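Local coordinates for protein urea carboxylase (Thermus thermophilus, PDB 3OEP) that is of unknown function but is a KipI-KipA homologue with cyclophilin-like domains, and is probably not an allophanate hydrolase, at residues P41-L46 against E434-P439; H107-Y112 against E128-L133; V114-F119 against G461-Y466; A222-E227 against G364-L369; G229-V234 against G358-A363. One frame throughout, in Å; residues are numbered along the deposited sequence.

Interaction 1: P41-L46 against E434-P439; sequences PAYGVL and EGLSEP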
# COMPACT_ATOMS: atom_id res chain seq x y z
N PRO A 41 5.83 -13.34 4.34
CA PRO A 41 6.26 -13.87 5.62
C PRO A 41 6.63 -12.76 6.60
O PRO A 41 7.19 -11.73 6.20
CB PRO A 41 7.47 -14.70 5.24
CG PRO A 41 8.11 -13.89 4.14
CD PRO A 41 6.97 -13.21 3.40
N ALA A 42 6.31 -12.95 7.87
CA ALA A 42 6.72 -12.02 8.92
C ALA A 42 6.77 -12.81 10.22
O ALA A 42 5.76 -13.36 10.65
CB ALA A 42 5.72 -10.88 9.05
N TYR A 43 7.96 -12.89 10.81
CA TYR A 43 8.17 -13.72 12.00
C TYR A 43 7.69 -15.14 11.68
O TYR A 43 8.07 -15.68 10.64
CB TYR A 43 7.48 -13.10 13.22
CG TYR A 43 7.81 -11.64 13.38
CD1 TYR A 43 8.99 -11.24 13.97
CD2 TYR A 43 6.93 -10.66 12.92
CE1 TYR A 43 9.30 -9.89 14.10
CE2 TYR A 43 7.22 -9.32 13.05
CZ TYR A 43 8.41 -8.95 13.64
OH TYR A 43 8.68 -7.61 13.77
N GLY A 44 6.86 -15.74 12.53
CA GLY A 44 6.40 -17.11 12.29
C GLY A 44 5.14 -17.23 11.45
O GLY A 44 4.54 -18.29 11.41
N VAL A 45 4.74 -16.15 10.78
CA VAL A 45 3.48 -16.12 10.05
C VAL A 45 3.71 -16.00 8.55
O VAL A 45 4.59 -15.26 8.11
CB VAL A 45 2.63 -14.92 10.50
CG1 VAL A 45 1.30 -14.89 9.76
CG2 VAL A 45 2.40 -14.97 12.01
N LEU A 46 2.91 -16.73 7.78
CA LEU A 46 2.89 -16.59 6.33
C LEU A 46 1.47 -16.26 5.90
O LEU A 46 0.54 -17.00 6.20
CB LEU A 46 3.36 -17.89 5.66
CG LEU A 46 3.34 -17.93 4.13
CD1 LEU A 46 4.20 -16.83 3.53
CD2 LEU A 46 3.78 -19.31 3.64
N GLU A 434 -2.89 -5.01 20.15
CA GLU A 434 -1.63 -4.85 19.44
C GLU A 434 -0.71 -6.03 19.75
O GLU A 434 -0.70 -6.53 20.88
CB GLU A 434 -0.95 -3.54 19.84
CG GLU A 434 0.29 -3.22 19.02
CD GLU A 434 0.87 -1.86 19.34
OE1 GLU A 434 0.57 -1.30 20.42
OE2 GLU A 434 1.65 -1.34 18.50
N GLY A 435 0.05 -6.45 18.75
CA GLY A 435 1.03 -7.53 18.90
C GLY A 435 2.14 -7.35 17.88
O GLY A 435 2.28 -6.27 17.31
N LEU A 436 2.94 -8.39 17.65
CA LEU A 436 3.97 -8.33 16.61
C LEU A 436 3.33 -8.06 15.26
O LEU A 436 2.20 -8.49 15.01
CB LEU A 436 4.79 -9.63 16.52
CG LEU A 436 5.98 -9.84 17.45
CD1 LEU A 436 6.57 -11.22 17.19
CD2 LEU A 436 7.05 -8.77 17.27
N SER A 437 4.04 -7.34 14.40
CA SER A 437 3.52 -7.01 13.09
C SER A 437 3.30 -8.27 12.27
O SER A 437 4.12 -9.19 12.29
CB SER A 437 4.46 -6.06 12.34
OG SER A 437 4.45 -4.78 12.93
N GLU A 438 2.16 -8.32 11.59
CA GLU A 438 1.90 -9.38 10.63
C GLU A 438 1.35 -8.77 9.35
O GLU A 438 0.94 -7.60 9.35
CB GLU A 438 0.97 -10.43 11.23
CG GLU A 438 -0.48 -10.01 11.37
CD GLU A 438 -1.36 -11.14 11.88
OE1 GLU A 438 -2.59 -11.07 11.65
OE2 GLU A 438 -0.83 -12.08 12.49
N PRO A 439 1.36 -9.54 8.26
CA PRO A 439 0.89 -9.02 6.99
C PRO A 439 -0.56 -8.55 7.06
O PRO A 439 -1.41 -9.22 7.66
CB PRO A 439 1.03 -10.21 6.05
CG PRO A 439 2.09 -11.06 6.68
CD PRO A 439 1.87 -10.92 8.13
O HOH W 1 3.81 -11.96 12.28
O HOH W 2 6.67 -6.02 14.89
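Leu436 lies over one face of the Tyr43 ring, where the type II' beta hairpin turn from Ala42 to Val45, joining strands 36-42 and 45-50, meets the corner between strands 434-435 and 437-439. Tyr43 CG stands opposite its carbonyl carbon (chi1 -49°), which lays the ring beside Leu436. The contact is CH-pi: Leu436 CD1 is 4.1 Å from the ring centroid, and Leu436 CD2 is 3.9 Å from Tyr43 CZ. The ring edge faces the backbone, with Tyr43 CE2 3.2 Å from Ser437 O. Nearer the strands, Ala42 CB packs on Pro439 CD at 4.0 Å, and Val45 CG1 reaches the same proline carbon more loosely.

No direct hydrogen bond crosses the contact; two waters do the polar work. One accepts from Ser437 N and is bonded to Tyr43 OH, tying the phenol to the corner. The other donates both of its protons, to Ala42 O at 2.9 Å and to Ser437 O at 2.8 Å.

Further out, two backbone bonds between Ala42 and Val45 close the turn, and Tyr43 O takes a bond from Asn18. The carboxylate of Glu438 turns to Arg8 in a salt bridge and to Gln399, and Pro439 O is hydrogen-bonded to the Tyr6 hydroxyl.

Interaction 2: H107-Y112 against E128-L133; sequences HQKPLY and EVEPAL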
# COMPACT_ATOMS: atom_id res chain seq x y z
N HIS A 107 24.41 -2.49 20.78
CA HIS A 107 23.71 -2.48 19.50
C HIS A 107 24.47 -3.24 18.40
O HIS A 107 23.86 -3.92 17.59
CB HIS A 107 23.39 -1.06 19.02
CG HIS A 107 22.47 -1.05 17.85
ND1 HIS A 107 22.88 -0.75 16.56
CD2 HIS A 107 21.16 -1.38 17.75
CE1 HIS A 107 21.85 -0.86 15.74
NE2 HIS A 107 20.80 -1.24 16.43
N GLN A 108 25.80 -3.13 18.40
CA GLN A 108 26.63 -3.79 17.39
C GLN A 108 26.90 -5.26 17.68
O GLN A 108 27.37 -5.97 16.81
CB GLN A 108 27.98 -3.09 17.28
CG GLN A 108 27.90 -1.68 16.76
CD GLN A 108 29.20 -0.95 16.93
OE1 GLN A 108 30.13 -1.12 16.14
NE2 GLN A 108 29.28 -0.12 17.96
N LYS A 109 26.62 -5.72 18.90
CA LYS A 109 27.02 -7.07 19.31
C LYS A 109 26.36 -8.23 18.53
O LYS A 109 27.06 -9.13 18.07
CB LYS A 109 26.84 -7.26 20.82
CG LYS A 109 27.47 -8.53 21.37
CD LYS A 109 27.47 -8.52 22.89
CE LYS A 109 28.12 -9.79 23.46
NZ LYS A 109 27.20 -10.96 23.40
N PRO A 110 25.02 -8.23 18.39
CA PRO A 110 24.39 -9.40 17.77
C PRO A 110 24.65 -9.56 16.27
O PRO A 110 24.92 -8.59 15.57
CB PRO A 110 22.89 -9.16 17.99
CG PRO A 110 22.79 -8.14 19.04
CD PRO A 110 24.00 -7.28 18.87
N LEU A 111 24.54 -10.80 15.81
CA LEU A 111 24.32 -11.06 14.40
C LEU A 111 22.80 -11.12 14.25
O LEU A 111 22.17 -12.11 14.63
CB LEU A 111 24.97 -12.37 13.96
CG LEU A 111 24.78 -12.70 12.47
CD1 LEU A 111 25.38 -11.60 11.60
CD2 LEU A 111 25.41 -14.05 12.15
N TYR A 112 22.22 -10.04 13.74
CA TYR A 112 20.77 -9.93 13.63
C TYR A 112 20.25 -10.72 12.45
O TYR A 112 20.99 -11.03 11.52
CB TYR A 112 20.36 -8.49 13.44
CG TYR A 112 20.65 -7.58 14.61
CD1 TYR A 112 21.82 -6.84 14.66
CD2 TYR A 112 19.75 -7.45 15.66
CE1 TYR A 112 22.09 -5.99 15.73
CE2 TYR A 112 20.00 -6.60 16.73
CZ TYR A 112 21.17 -5.87 16.75
OH TYR A 112 21.44 -5.02 17.81
N GLU A 128 17.88 -10.46 17.32
CA GLU A 128 17.43 -9.96 18.63
C GLU A 128 18.36 -8.89 19.21
O GLU A 128 19.58 -9.09 19.31
CB GLU A 128 17.40 -11.11 19.65
CG GLU A 128 16.44 -12.24 19.33
CD GLU A 128 16.54 -13.41 20.30
OE1 GLU A 128 17.43 -13.43 21.19
OE2 GLU A 128 15.72 -14.34 20.16
N VAL A 129 17.76 -7.80 19.68
CA VAL A 129 18.47 -6.81 20.49
C VAL A 129 18.89 -7.45 21.82
O VAL A 129 18.12 -8.20 22.44
CB VAL A 129 17.56 -5.57 20.75
CG1 VAL A 129 18.17 -4.62 21.77
CG2 VAL A 129 17.29 -4.83 19.45
N GLU A 130 20.13 -7.18 22.23
CA GLU A 130 20.64 -7.68 23.51
C GLU A 130 19.69 -7.30 24.65
O GLU A 130 19.17 -6.20 24.67
CB GLU A 130 22.02 -7.09 23.81
CG GLU A 130 23.14 -7.61 22.91
CD GLU A 130 23.47 -9.07 23.15
OE1 GLU A 130 23.81 -9.43 24.30
OE2 GLU A 130 23.41 -9.86 22.19
N PRO A 131 19.48 -8.22 25.61
CA PRO A 131 18.58 -7.92 26.73
C PRO A 131 18.80 -6.56 27.40
O PRO A 131 17.83 -5.85 27.66
CB PRO A 131 18.88 -9.05 27.71
CG PRO A 131 19.23 -10.20 26.83
CD PRO A 131 19.99 -9.60 25.68
N ALA A 132 20.06 -6.19 27.63
CA ALA A 132 20.39 -4.92 28.30
C ALA A 132 19.97 -3.68 27.51
O ALA A 132 19.87 -2.60 28.09
CB ALA A 132 21.89 -4.86 28.61
N LEU A 133 19.74 -3.82 26.20
CA LEU A 133 19.37 -2.69 25.34
C LEU A 133 17.88 -2.65 25.02
O LEU A 133 17.42 -1.80 24.26
CB LEU A 133 20.22 -2.73 24.06
CG LEU A 133 20.08 -1.59 23.05
CD1 LEU A 133 20.21 -0.21 23.72
CD2 LEU A 133 21.11 -1.75 21.93
O HOH W 3 20.10 -12.21 17.01
O HOH W 4 21.57 -5.25 20.61
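Leu133 reaches His107 through one methyl, CD2, which lies 3.8 Å from His107 CB and near the plane of the imidazole, joining the loop after strand 124-127 to the end of helix 100-108. In a second apolar contact Tyr112 CE2 comes to 4.2 Å from Val129 CG2. Pro110 CB lies over the centre of the Tyr112 ring, within its own segment, and the proline ring also closes on a backbone carbonyl, Pro110 CG being 3.4 Å from Glu128 O.

The charged contact is looser. Glu130 bends at its second torsion (chi2 -69°), which folds the carboxylate back over Pro110 and toward Lys109; Lys109 NZ and Glu130 OE1 form a long salt bridge of 3.8 Å.

Hydrogen bonding across the contact runs through water. Tyr112 OH, which donates to His107 O inside its own segment at 2.7 Å, accepts from a water that in turn accepts from Glu130 N. A second water joins Leu111 O to Glu128 N. The imidazole itself is held by Tyr84 and Thr157.

With its hydroxyl engaged both as donor and as acceptor, Tyr112 is probably restrained in rotation and position, whereas the long ion pair at the margin probably adds little directional restraint.

Interaction 3: V114-F119 against G461-Y466; sequences VYALGF and GSLGGY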
# COMPACT_ATOMS: atom_id res chain seq x y z
N VAL A 114 16.84 -10.59 9.71
CA VAL A 114 15.66 -9.88 9.21
C VAL A 114 14.45 -10.81 9.32
O VAL A 114 14.31 -11.75 8.54
CB VAL A 114 15.83 -9.45 7.73
CG1 VAL A 114 14.56 -8.74 7.24
CG2 VAL A 114 17.06 -8.55 7.57
N TYR A 115 13.60 -10.55 10.31
CA TYR A 115 12.39 -11.35 10.53
C TYR A 115 11.19 -10.90 9.70
O TYR A 115 10.27 -11.68 9.46
CB TYR A 115 12.01 -11.33 12.01
CG TYR A 115 12.81 -12.30 12.84
CD1 TYR A 115 14.06 -11.95 13.34
CD2 TYR A 115 12.33 -13.58 13.08
CE1 TYR A 115 14.80 -12.85 14.09
CE2 TYR A 115 13.07 -14.49 13.84
CZ TYR A 115 14.30 -14.11 14.34
OH TYR A 115 15.04 -15.00 15.08
N ALA A 116 11.19 -9.64 9.29
CA ALA A 116 10.12 -9.08 8.48
C ALA A 116 10.70 -7.90 7.73
O ALA A 116 11.68 -7.30 8.15
CB ALA A 116 8.95 -8.65 9.34
N LEU A 117 10.07 -7.57 6.61
CA LEU A 117 10.54 -6.51 5.75
C LEU A 117 9.33 -5.83 5.19
O LEU A 117 8.43 -6.50 4.69
CB LEU A 117 11.39 -7.08 4.62
CG LEU A 117 12.19 -6.11 3.76
CD1 LEU A 117 13.37 -5.56 4.54
CD2 LEU A 117 12.69 -6.81 2.51
N GLY A 118 9.28 -4.52 5.32
CA GLY A 118 8.33 -3.75 4.54
C GLY A 118 7.26 -2.98 5.28
O GLY A 118 6.22 -2.67 4.69
N PHE A 119 7.49 -2.62 6.54
CA PHE A 119 6.55 -1.72 7.22
C PHE A 119 6.33 -0.47 6.35
O PHE A 119 5.20 0.03 6.21
CB PHE A 119 7.05 -1.34 8.61
CG PHE A 119 6.07 -0.54 9.40
CD1 PHE A 119 6.18 0.84 9.48
CD2 PHE A 119 5.01 -1.16 10.04
CE1 PHE A 119 5.26 1.59 10.21
CE2 PHE A 119 4.08 -0.43 10.77
CZ PHE A 119 4.21 0.95 10.85
N GLY A 461 -0.16 -0.17 4.26
CA GLY A 461 1.16 -0.74 4.52
C GLY A 461 1.05 -2.26 4.54
O GLY A 461 0.00 -2.80 4.88
N SER A 462 2.13 -2.94 4.19
CA SER A 462 2.13 -4.40 4.06
C SER A 462 2.08 -5.12 5.40
O SER A 462 1.64 -6.27 5.46
CB SER A 462 3.37 -4.87 3.29
OG SER A 462 4.55 -4.67 4.05
N LEU A 463 2.53 -4.44 6.46
CA LEU A 463 2.61 -4.99 7.82
C LEU A 463 1.96 -4.08 8.84
O LEU A 463 2.02 -2.85 8.73
CB LEU A 463 4.07 -5.18 8.23
CG LEU A 463 4.90 -6.18 7.44
CD1 LEU A 463 6.36 -6.10 7.87
CD2 LEU A 463 4.35 -7.59 7.62
N GLY A 464 1.38 -4.68 9.88
CA GLY A 464 0.80 -3.91 10.98
C GLY A 464 0.64 -4.75 12.22
O GLY A 464 0.33 -5.95 12.13
N GLY A 465 0.86 -4.14 13.39
CA GLY A 465 0.74 -4.82 14.67
C GLY A 465 -0.62 -4.68 15.36
O GLY A 465 -0.91 -5.39 16.33
N TYR A 466 -1.46 -3.78 14.87
CA TYR A 466 -2.78 -3.60 15.47
C TYR A 466 -3.70 -4.73 15.05
O TYR A 466 -3.56 -5.29 13.96
CB TYR A 466 -3.39 -2.24 15.12
CG TYR A 466 -2.63 -1.07 15.71
CD1 TYR A 466 -2.23 -1.07 17.05
CD2 TYR A 466 -2.32 0.04 14.93
CE1 TYR A 466 -1.54 0.01 17.59
CE2 TYR A 466 -1.63 1.12 15.46
CZ TYR A 466 -1.25 1.10 16.79
OH TYR A 466 -0.56 2.17 17.32
O HOH W 5 5.94 -7.35 4.47
O HOH W 6 4.35 -1.21 3.29
O HOH W 7 3.09 -1.34 6.91
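Ser462, in the conformer described, places OG between its own backbone N and carbonyl carbon (chi1 69°), and this turns the hydroxyl to Gly118, while Leu463, with CG opposite its carbonyl carbon (chi1 -64°), brings CD1 against Ala116 CB and Leu117 O. The hydroxyl donates to Gly118 O at 2.7 Å. It comes from above the carbonyl plane, 57° out of it, so the bond does not use a lone-pair direction. Gly118 has a positive phi, as suits glycine.

Leu463 CD1 makes the main apolar contact, packing 3.9 Å from Ala116 CB and resting near Leu117 O. One residue beyond Gly118, the Phe119 ring approaches the backbone of Leu463 obliquely, with Phe119 CD2 3.7 Å from Leu463 O.

Water fills out the polar side of the contact. The clearest bridge is a water donating to both Phe119 O and Leu463 O, each at 2.6 Å. Another accepts from Ser462 N at 3.0 Å, and a third donates to Ser462 OG.

The contact joins the N-terminal and C-terminal parts of the chain. Strand 112-117 pairs with strand 124-127, where Tyr115 and Ala116 both face Phe125 in a classic beta bulge, and strand 463-465 pairs with strand 437-439. Ala42, at the end of strand 36-42, touches both Ala116 and Leu463 and so packs against each half of the contact.

Interaction 4: A222-E227 against G364-L369; sequences ALLVEE and GDVLGL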
# COMPACT_ATOMS: atom_id res chain seq x y z
N ALA A 222 -0.96 12.13 -26.21
CA ALA A 222 -2.41 12.05 -26.22
C ALA A 222 -3.08 13.22 -25.53
O ALA A 222 -4.08 13.74 -26.02
CB ALA A 222 -2.84 10.75 -25.56
N LEU A 223 -2.56 13.60 -24.36
CA LEU A 223 -3.20 14.64 -23.56
C LEU A 223 -2.20 15.37 -22.67
O LEU A 223 -1.15 14.82 -22.29
CB LEU A 223 -4.36 14.06 -22.74
CG LEU A 223 -4.00 13.07 -21.64
CD1 LEU A 223 -3.74 13.79 -20.32
CD2 LEU A 223 -5.10 12.02 -21.48
N LEU A 224 -2.56 16.61 -22.36
CA LEU A 224 -1.80 17.50 -21.49
C LEU A 224 -2.57 17.73 -20.22
O LEU A 224 -3.77 18.05 -20.26
CB LEU A 224 -1.58 18.85 -22.18
CG LEU A 224 -0.95 19.96 -21.34
CD1 LEU A 224 0.51 19.67 -20.98
CD2 LEU A 224 -1.06 21.29 -22.08
N VAL A 225 -1.89 17.59 -19.09
CA VAL A 225 -2.44 17.99 -17.81
C VAL A 225 -2.20 19.49 -17.66
O VAL A 225 -1.07 19.94 -17.44
CB VAL A 225 -1.76 17.25 -16.64
CG1 VAL A 225 -2.40 17.68 -15.30
CG2 VAL A 225 -1.84 15.74 -16.85
N GLU A 226 -3.26 20.28 -17.82
CA GLU A 226 -3.15 21.73 -17.68
C GLU A 226 -3.12 22.12 -16.21
O GLU A 226 -2.32 22.99 -15.81
CB GLU A 226 -4.30 22.43 -18.40
CG GLU A 226 -4.23 22.27 -19.92
CD GLU A 226 -4.67 23.51 -20.68
OE1 GLU A 226 -4.38 24.63 -20.22
OE2 GLU A 226 -5.29 23.36 -21.75
N GLU A 227 -3.99 21.49 -15.43
CA GLU A 227 -4.06 21.68 -13.99
C GLU A 227 -4.26 20.32 -13.34
O GLU A 227 -5.08 19.53 -13.81
CB GLU A 227 -5.21 22.62 -13.62
CG GLU A 227 -5.31 23.86 -14.51
CD GLU A 227 -6.49 24.75 -14.16
OE1 GLU A 227 -6.88 24.80 -12.98
OE2 GLU A 227 -7.02 25.41 -15.08
N GLY A 364 1.53 20.31 -16.68
CA GLY A 364 2.53 20.19 -17.74
C GLY A 364 2.85 18.77 -18.15
O GLY A 364 3.53 18.56 -19.16
N ASP A 365 2.39 17.78 -17.39
CA ASP A 365 2.59 16.38 -17.76
C ASP A 365 1.91 16.11 -19.10
O ASP A 365 0.77 16.52 -19.33
CB ASP A 365 2.01 15.42 -16.72
CG ASP A 365 2.93 15.21 -15.52
OD1 ASP A 365 4.14 15.52 -15.60
OD2 ASP A 365 2.43 14.73 -14.49
N VAL A 366 2.62 15.41 -19.97
CA VAL A 366 2.05 14.90 -21.21
C VAL A 366 1.96 13.38 -21.13
O VAL A 366 2.97 12.71 -20.88
CB VAL A 366 2.87 15.32 -22.43
CG1 VAL A 366 2.34 14.66 -23.70
CG2 VAL A 366 2.85 16.84 -22.56
N LEU A 367 0.75 12.86 -21.30
CA LEU A 367 0.52 11.41 -21.30
C LEU A 367 0.30 10.94 -22.72
O LEU A 367 -0.32 11.65 -23.52
CB LEU A 367 -0.71 11.06 -20.47
CG LEU A 367 -0.73 11.58 -19.03
CD1 LEU A 367 -1.90 10.95 -18.27
CD2 LEU A 367 0.58 11.32 -18.32
N GLY A 368 0.78 9.74 -23.02
CA GLY A 368 0.67 9.16 -24.36
C GLY A 368 -0.09 7.85 -24.40
O GLY A 368 -0.31 7.22 -23.36
N LEU A 369 -0.49 7.43 -25.60
CA LEU A 369 -1.17 6.15 -25.81
C LEU A 369 -0.15 5.00 -25.84
O LEU A 369 0.95 5.14 -26.40
CB LEU A 369 -1.97 6.16 -27.12
CG LEU A 369 -3.05 7.24 -27.27
CD1 LEU A 369 -3.72 7.13 -28.63
CD2 LEU A 369 -4.09 7.13 -26.15
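Leu367 O is gripped by two successive amides, Ala222 N at 2.8 Å and Leu223 N at 3.1 Å, the signature of a classic beta bulge in an antiparallel pair of strands. The Ala222 amide lies in the carbonyl plane, and that of Leu223 is tilted a little from it. Leu223 and Leu367 form a hydrogen-bonded pair, completed by the return bond from Leu367 N to Leu223 O; Leu224 and Val366, next along, are a non-hydrogen-bonded pair.

On one face of the sheet Leu223 CD1 packs 4.0 Å from Leu367 CG. The first torsion of Leu223 (chi1 66°) leans its branch toward the neighbouring strand. The opposite face carries Leu224 CD1 against Val366 CG2, also at 4.0 Å. Beyond the bulge, Ala222 CB meets Leu369 CD2.

The Val225 and Asp365 side chains run alongside each other in the same direction, with Val225 CG2 3.9 Å from Asp365 CB. The carboxylate of Asp365 is turned to Trp362 N and Arg359. The backbone bonds, Val225 N to Asp365 O among them, add strand 366-368 as an edge strand beside 221-225, whose other neighbour is strand 282-285. At the far end the pairing finishes with a nearly straight bond (170°) from Gly364 N to Val225 O, 2.7 Å long.

Interaction 5: G229-V234 against G358-A363; sequences GLMDLV and GRPLWA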
# COMPACT_ATOMS: atom_id res chain seq x y z
N GLY A 229 -5.58 17.72 -10.39
CA GLY A 229 -6.56 17.62 -9.32
C GLY A 229 -5.84 17.39 -8.01
O GLY A 229 -4.61 17.55 -7.91
N LEU A 230 -6.59 16.99 -6.99
CA LEU A 230 -6.03 16.74 -5.66
C LEU A 230 -4.95 15.65 -5.68
O LEU A 230 -3.88 15.83 -5.10
CB LEU A 230 -7.16 16.35 -4.70
CG LEU A 230 -6.78 16.00 -3.26
CD1 LEU A 230 -6.10 17.18 -2.59
CD2 LEU A 230 -8.03 15.59 -2.49
N MET A 231 -5.26 14.53 -6.32
CA MET A 231 -4.33 13.40 -6.41
C MET A 231 -4.69 12.50 -7.59
O MET A 231 -5.34 11.46 -7.44
CB MET A 231 -4.29 12.60 -5.09
CG MET A 231 -3.03 11.75 -4.95
SD MET A 231 -3.01 10.68 -3.49
CE MET A 231 -3.17 11.88 -2.18
N ASP A 232 -4.25 12.93 -8.78
CA ASP A 232 -4.52 12.19 -10.01
C ASP A 232 -3.42 11.16 -10.18
O ASP A 232 -2.24 11.51 -10.17
CB ASP A 232 -4.53 13.12 -11.23
CG ASP A 232 -5.24 14.43 -10.98
OD1 ASP A 232 -4.62 15.48 -11.23
OD2 ASP A 232 -6.41 14.42 -10.53
N LEU A 233 -3.80 9.89 -10.34
CA LEU A 233 -2.85 8.80 -10.43
C LEU A 233 -3.11 7.99 -11.69
O LEU A 233 -4.26 7.67 -11.98
CB LEU A 233 -2.98 7.88 -9.22
CG LEU A 233 -2.76 8.48 -7.84
CD1 LEU A 233 -3.05 7.43 -6.75
CD2 LEU A 233 -1.33 8.99 -7.70
N VAL A 234 -2.05 7.63 -12.41
CA VAL A 234 -2.16 6.63 -13.46
C VAL A 234 -2.02 5.26 -12.80
O VAL A 234 -0.97 4.95 -12.26
CB VAL A 234 -1.07 6.80 -14.53
CG1 VAL A 234 -1.15 5.68 -15.56
CG2 VAL A 234 -1.22 8.17 -15.21
N GLY A 358 6.55 6.19 -8.75
CA GLY A 358 5.56 7.04 -9.42
C GLY A 358 5.18 8.24 -8.57
O GLY A 358 5.78 8.50 -7.52
N ARG A 359 4.19 8.98 -9.05
CA ARG A 359 3.76 10.21 -8.39
C ARG A 359 2.42 10.66 -8.94
O ARG A 359 2.02 10.22 -10.01
CB ARG A 359 4.77 11.33 -8.63
CG ARG A 359 5.01 11.62 -10.10
CD ARG A 359 5.76 12.90 -10.31
NE ARG A 359 6.11 13.06 -11.72
CZ ARG A 359 5.27 13.49 -12.66
NH1 ARG A 359 4.02 13.82 -12.37
NH2 ARG A 359 5.71 13.60 -13.92
N PRO A 360 1.74 11.57 -8.23
CA PRO A 360 0.56 12.19 -8.82
C PRO A 360 0.91 13.07 -10.02
O PRO A 360 2.05 13.55 -10.14
CB PRO A 360 -0.02 13.03 -7.68
CG PRO A 360 0.65 12.54 -6.44
CD PRO A 360 1.99 12.07 -6.87
N LEU A 361 -0.07 13.29 -10.89
CA LEU A 361 0.16 14.12 -12.05
C LEU A 361 0.42 15.56 -11.63
O LEU A 361 -0.09 16.03 -10.60
CB LEU A 361 -1.01 14.04 -13.03
CG LEU A 361 -1.33 12.64 -13.57
CD1 LEU A 361 -2.56 12.68 -14.45
CD2 LEU A 361 -0.13 12.05 -14.32
N TRP A 362 1.25 16.23 -12.44
CA TRP A 362 1.66 17.62 -12.26
C TRP A 362 1.18 18.40 -13.47
O TRP A 362 1.09 17.85 -14.57
CB TRP A 362 3.17 17.74 -12.32
CG TRP A 362 3.94 17.41 -11.12
CD1 TRP A 362 3.54 17.49 -9.82
CD2 TRP A 362 5.32 17.02 -11.09
NE1 TRP A 362 4.57 17.13 -8.99
CE2 TRP A 362 5.68 16.84 -9.75
CE3 TRP A 362 6.28 16.79 -12.09
CZ2 TRP A 362 6.96 16.44 -9.36
CZ3 TRP A 362 7.55 16.39 -11.71
CH2 TRP A 362 7.88 16.22 -10.35
N ALA A 363 0.94 19.69 -13.28
CA ALA A 363 0.72 20.60 -14.40
C ALA A 363 1.87 20.45 -15.40
O ALA A 363 3.04 20.42 -15.00
CB ALA A 363 0.61 22.05 -13.92
O HOH W 8 -2.45 15.21 -9.27
O HOH W 9 0.49 9.03 -11.84
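Pro360 and Leu361 meet Met231 to Val234 beside an arginine and a tryptophan laid face over face, in a loop-to-strand contact at the start of edge strand 233-235. The Arg359 guanidinium lies with one face over the indole of Trp362, Trp362 CE3 standing 3.5 Å above its centre, while Arg359 CD covers the rim of the indole. In the guanidinium plane, Arg359 NH1 donates to Pro360 O at 3.0 Å. NE is salt-bridged to Glu212, and NH1 also to Asp365, so several bonds restrain the rotation of the group.

One direct hydrogen bond crosses the contact, from Leu361 N to Asp232 O at 2.9 Å. Pro360 CA adds a CA-H...O contact to the same oxygen.

Apolar groups flank this bond. Leu361, its CG opposite the carbonyl carbon (chi1 -59°), spreads its two methyls over the strand, CD1 lying 3.8 Å from Asp232 CB and CD2 4.1 Å from Val234 CG2, where the side chains cross at about a right angle. Pro360 takes Met231 CG against its own CG at 4.0 Å and receives Leu233 CD2 beside its CA.

The Asp232 carboxylate serves its own chain: OD1 accepts from Gly229 N through the syn lone pair, closing the turn before the strand. A water accepts from Asp232 N and probably donates to Leu361 O, linking that turn to the loop. At the other end a second water accepts from Val234 N at 3.0 Å and donates to Arg359 O at 2.7 Å.

The five contacts fall into two groups. Interactions 1 and 3 have centres 7 Å apart and form one interface between the N-terminal and C-terminal parts: Tyr43 N lies 2.9 Å from Tyr115 O, Gly435 N lies 2.8 Å from Gly465 O, and strands 437-439 and 463-465 are neighbours in one sheet. Interaction 2 adjoins interaction 3 in sequence, since helix 100-108 leads into strand 112-117, but their centres are 20 Å apart. Interactions 4 and 5, centres 11 Å apart, share the salt bridge of Asp365 OD2 with Arg359 NH1 (2.8 Å). Interactions 1 and 4 lie 42 Å apart, centre to centre. Glycerol, probably from the crystallisation liquor, lies about 4 Å from the side chains of Ser437, Phe119 and Leu369.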